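Local coordinates for 11R-lipoxygenase (PDB 3VF1), which probably oxygenates polyunsaturated fatty acids with molecular oxygen at a non-heme iron, under regulation by calcium, at residues L421-T433 against I688-I698. Sequence-based numbering, arbitrary orientation.
Sequences LYPHTKGIMAINT and IPGHVPNSIAI. With FE2 (Fe (II) ion), chain E.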
loop_
_atom_site.group_PDB
_atom_site.type_symbol
_atom_site.label_atom_id
_atom_site.label_comp_id
_atom_site.label_asym_id
_atom_site.label_seq_id
_atom_site.Cartn_x
_atom_site.Cartn_y
_atom_site.Cartn_z
ATOM N N LEU A 421 3.542 1.462 14.576
ATOM C CA LEU A 421 3.171 0.827 13.317
ATOM C C LEU A 421 1.670 0.599 13.173
ATOM O O LEU A 421 1.167 0.466 12.059
ATOM C CB LEU A 421 3.889 -0.516 13.179
ATOM C CG LEU A 421 5.416 -0.466 13.102
ATOM C CD1 LEU A 421 5.985 -1.869 12.962
ATOM C CD2 LEU A 421 5.863 0.416 11.950
ATOM N N TYR A 422 0.956 0.554 14.292
ATOM C CA TYR A 422 -0.446 0.147 14.272
ATOM C C TYR A 422 -1.276 0.879 13.215
ATOM O O TYR A 422 -1.949 0.241 12.407
ATOM C CB TYR A 422 -1.094 0.319 15.647
ATOM C CG TYR A 422 -2.519 -0.181 15.680
ATOM C CD1 TYR A 422 -2.791 -1.536 15.791
ATOM C CD2 TYR A 422 -3.590 0.697 15.581
ATOM C CE1 TYR A 422 -4.087 -2.004 15.813
ATOM C CE2 TYR A 422 -4.893 0.237 15.603
ATOM C CZ TYR A 422 -5.134 -1.115 15.720
ATOM O OH TYR A 422 -6.427 -1.581 15.741
ATOM N N PRO A 423 -1.234 2.219 13.213
ATOM C CA PRO A 423 -2.069 2.954 12.255
ATOM C C PRO A 423 -1.648 2.745 10.801
ATOM O O PRO A 423 -2.445 2.991 9.895
ATOM C CB PRO A 423 -1.869 4.418 12.662
ATOM C CG PRO A 423 -0.565 4.445 13.376
ATOM C CD PRO A 423 -0.443 3.123 14.067
ATOM N N HIS A 424 -0.420 2.286 10.585
ATOM C CA HIS A 424 0.115 2.146 9.235
ATOM C C HIS A 424 -0.070 0.745 8.654
ATOM O O HIS A 424 -0.053 0.570 7.437
ATOM C CB HIS A 424 1.593 2.527 9.221
ATOM C CG HIS A 424 1.847 3.950 9.600
ATOM N ND1 HIS A 424 1.453 5.009 8.811
ATOM C CD2 HIS A 424 2.446 4.492 10.685
ATOM C CE1 HIS A 424 1.801 6.143 9.394
ATOM N NE2 HIS A 424 2.407 5.857 10.532
ATOM N N THR A 425 -0.247 -0.245 9.521
ATOM C CA THR A 425 -0.448 -1.622 9.076
ATOM C C THR A 425 -1.922 -2.002 9.160
ATOM O O THR A 425 -2.299 -3.140 8.885
ATOM C CB THR A 425 0.366 -2.619 9.921
ATOM O OG1 THR A 425 -0.066 -2.566 11.288
ATOM C CG2 THR A 425 1.853 -2.304 9.837
ATOM N N LYS A 426 -2.752 -1.038 9.537
ATOM C CA LYS A 426 -4.175 -1.284 9.718
ATOM C C LYS A 426 -4.851 -1.633 8.396
ATOM O O LYS A 426 -4.761 -0.881 7.424
ATOM C CB LYS A 426 -4.841 -0.050 10.326
ATOM C CG LYS A 426 -6.112 -0.352 11.097
ATOM C CD LYS A 426 -6.769 0.922 11.600
ATOM C CE LYS A 426 -8.065 0.624 12.330
ATOM N NZ LYS A 426 -8.836 1.863 12.633
ATOM N N GLY A 427 -5.518 -2.784 8.361
ATOM C CA GLY A 427 -6.339 -3.159 7.225
ATOM C C GLY A 427 -5.638 -3.976 6.154
ATOM O O GLY A 427 -6.285 -4.454 5.223
ATOM N N ILE A 428 -4.326 -4.146 6.274
ATOM C CA ILE A 428 -3.562 -4.826 5.231
ATOM C C ILE A 428 -3.869 -6.322 5.172
ATOM O O ILE A 428 -3.900 -6.910 4.093
ATOM C CB ILE A 428 -2.040 -4.613 5.396
ATOM C CG1 ILE A 428 -1.311 -5.051 4.123
ATOM C CG2 ILE A 428 -1.516 -5.365 6.611
ATOM C CD1 ILE A 428 0.159 -4.691 4.099
ATOM N N MET A 429 -4.098 -6.939 6.326
ATOM C CA MET A 429 -4.412 -8.364 6.368
ATOM C C MET A 429 -5.775 -8.646 5.743
ATOM O O MET A 429 -5.938 -9.613 4.997
ATOM C CB MET A 429 -4.371 -8.889 7.804
ATOM C CG MET A 429 -2.974 -9.248 8.287
ATOM S SD MET A 429 -2.934 -9.880 9.980
ATOM C CE MET A 429 -3.384 -8.417 10.901
ATOM N N ALA A 430 -6.752 -7.798 6.047
ATOM C CA ALA A 430 -8.092 -7.953 5.491
ATOM C C ALA A 430 -8.076 -7.890 3.966
ATOM O O ALA A 430 -8.581 -8.794 3.298
ATOM C CB ALA A 430 -9.024 -6.889 6.055
ATOM N N ILE A 431 -7.495 -6.826 3.416
ATOM C CA ILE A 431 -7.509 -6.613 1.971
ATOM C C ILE A 431 -6.718 -7.682 1.216
ATOM O O ILE A 431 -7.105 -8.084 0.120
ATOM C CB ILE A 431 -6.969 -5.215 1.584
ATOM C CG1 ILE A 431 -7.183 -4.953 0.091
ATOM C CG2 ILE A 431 -5.489 -5.089 1.922
ATOM C CD1 ILE A 431 -8.628 -5.055 -0.356
ATOM N N ASN A 432 -5.613 -8.138 1.798
ATOM C CA ASN A 432 -4.787 -9.157 1.157
ATOM C C ASN A 432 -5.459 -10.525 1.147
ATOM O O ASN A 432 -5.271 -11.309 0.220
ATOM C CB ASN A 432 -3.423 -9.257 1.839
ATOM C CG ASN A 432 -2.478 -8.158 1.409
ATOM O OD1 ASN A 432 -2.886 -7.181 0.782
ATOM N ND2 ASN A 432 -1.206 -8.314 1.744
ATOM N N THR A 433 -6.237 -10.812 2.185
ATOM C CA THR A 433 -6.979 -12.063 2.245
ATOM C C THR A 433 -8.029 -12.071 1.143
ATOM O O THR A 433 -8.249 -13.090 0.490
ATOM C CB THR A 433 -7.669 -12.256 3.606
ATOM O OG1 THR A 433 -6.682 -12.318 4.645
ATOM C CG2 THR A 433 -8.481 -13.543 3.615
ATOM N N ILE A 688 0.512 14.481 -1.989
ATOM C CA ILE A 688 0.102 15.510 -1.049
ATOM C C ILE A 688 -0.333 14.799 0.226
ATOM O O ILE A 688 -1.246 13.977 0.190
ATOM C CB ILE A 688 -1.060 16.352 -1.597
ATOM C CG1 ILE A 688 -0.579 17.207 -2.769
ATOM C CG2 ILE A 688 -1.642 17.238 -0.506
ATOM C CD1 ILE A 688 -1.691 17.950 -3.485
ATOM N N PRO A 689 0.330 15.098 1.357
ATOM C CA PRO A 689 0.090 14.371 2.611
ATOM C C PRO A 689 -1.390 14.195 2.935
ATOM O O PRO A 689 -1.794 13.121 3.381
ATOM C CB PRO A 689 0.768 15.255 3.659
ATOM C CG PRO A 689 1.857 15.942 2.913
ATOM C CD PRO A 689 1.323 16.174 1.527
ATOM N N GLY A 690 -2.184 15.236 2.708
ATOM C CA GLY A 690 -3.611 15.180 2.973
ATOM C C GLY A 690 -4.361 14.203 2.085
ATOM O O GLY A 690 -5.525 13.894 2.340
ATOM N N HIS A 691 -3.699 13.722 1.036
ATOM C CA HIS A 691 -4.298 12.757 0.117
ATOM C C HIS A 691 -3.742 11.346 0.319
ATOM O O HIS A 691 -4.200 10.402 -0.323
ATOM C CB HIS A 691 -4.053 13.176 -1.336
ATOM C CG HIS A 691 -4.695 14.474 -1.719
ATOM N ND1 HIS A 691 -4.727 14.929 -3.018
ATOM C CD2 HIS A 691 -5.325 15.415 -0.974
ATOM C CE1 HIS A 691 -5.353 16.093 -3.061
ATOM N NE2 HIS A 691 -5.724 16.410 -1.834
ATOM N N VAL A 692 -2.758 11.204 1.204
ATOM C CA VAL A 692 -2.078 9.923 1.401
ATOM C C VAL A 692 -2.600 9.198 2.638
ATOM O O VAL A 692 -2.350 9.633 3.759
ATOM C CB VAL A 692 -0.557 10.120 1.567
ATOM C CG1 VAL A 692 0.137 8.784 1.769
ATOM C CG2 VAL A 692 0.024 10.853 0.367
ATOM N N PRO A 693 -3.323 8.085 2.443
ATOM C CA PRO A 693 -3.801 7.309 3.594
ATOM C C PRO A 693 -2.647 6.802 4.449
ATOM O O PRO A 693 -1.526 6.684 3.957
ATOM C CB PRO A 693 -4.540 6.132 2.946
ATOM C CG PRO A 693 -4.887 6.596 1.581
ATOM C CD PRO A 693 -3.767 7.500 1.167
ATOM N N ASN A 694 -2.923 6.503 5.714
ATOM C CA ASN A 694 -1.893 6.022 6.626
ATOM C C ASN A 694 -1.468 4.589 6.334
ATOM O O ASN A 694 -0.335 4.205 6.626
ATOM C CB ASN A 694 -2.373 6.125 8.077
ATOM C CG ASN A 694 -2.022 7.453 8.714
ATOM O OD1 ASN A 694 -0.883 7.913 8.624
ATOM N ND2 ASN A 694 -2.999 8.078 9.361
ATOM N N SER A 695 -2.369 3.800 5.757
ATOM C CA SER A 695 -2.104 2.379 5.550
ATOM C C SER A 695 -2.564 1.868 4.190
ATOM O O SER A 695 -3.081 2.620 3.365
ATOM C CB SER A 695 -2.795 1.560 6.641
ATOM O OG SER A 695 -4.202 1.700 6.557
ATOM N N ILE A 696 -2.357 0.574 3.975
ATOM C CA ILE A 696 -2.850 -0.124 2.800
ATOM C C ILE A 696 -4.147 -0.833 3.162
ATOM O O ILE A 696 -4.125 -1.968 3.643
ATOM C CB ILE A 696 -1.838 -1.180 2.319
ATOM C CG1 ILE A 696 -0.523 -0.512 1.912
ATOM C CG2 ILE A 696 -2.415 -1.989 1.160
ATOM C CD1 ILE A 696 0.591 -1.499 1.622
ATOM N N ALA A 697 -5.275 -0.167 2.939
ATOM C CA ALA A 697 -6.572 -0.743 3.275
ATOM C C ALA A 697 -7.424 -0.963 2.029
ATOM O O ALA A 697 -8.617 -1.252 2.131
ATOM C CB ALA A 697 -7.304 0.152 4.263
ATOM N N ILE A 698 -6.813 -0.832 0.854
ATOM C CA ILE A 698 -7.547 -0.970 -0.397
ATOM C C ILE A 698 -6.595 -1.244 -1.563
ATOM O O ILE A 698 -7.014 -1.673 -2.638
ATOM C CB ILE A 698 -8.374 0.300 -0.696
ATOM C CG1 ILE A 698 -9.461 0.009 -1.735
ATOM C CG2 ILE A 698 -7.468 1.438 -1.155
ATOM C CD1 ILE A 698 -10.584 -0.862 -1.216
ATOM O OXT ILE A 698 -5.382 -1.049 -1.466
HETATM FE FE FE2 E . -3.810 -1.159 -3.129
HETATM O O HOH W 1 -8.753 -2.903 4.443
HETATM O O HOH W 2 -5.840 -1.311 -4.297
#
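The ring of His424 meets the backbone of Asn694 at its edge: ND1 gives its N-H to Asn694 O at 2.9 Å, with the acceptor almost in the ring plane and an angle of 156° at the hydrogen. With CG anti to the carbonyl carbon (chi1 -62°), the ring lies beside the backbone N, and chi2 of -68° turns the ND1 edge to the tail. NE2 is hydrogen-bonded to Tyr645 OH, so the ring is held at both nitrogens and its rotation is fixed. A leucine in place of His424 would probably leave Asn694 O and Tyr645 OH without their mate. Farther along, Ser695 OG donates to Lys426 O, 2.8 Å away and in the carbonyl plane. A water donates to both Gly427 O and Ala697 O, linking the start of helix 428-433 to the tail.

Among the apolar contacts, Ile428 CD1 lies 4.1 Å from Ile696 CD1. Ile431 CG2 faces Ile696 CG2 at 4.4 Å, and its CG1 lies against the backbone of Ile698. The side chain of Ile696 also packs on the iron ligands His397 and His575.

The contact runs along the tail to its final residue, where Ile698 OXT binds the iron(II) ion at 2.3 Å beside His392, His397, His575 and Asn579: the non-heme iron site of lipoxygenases, with the C-terminal isoleucine carboxylate as a ligand.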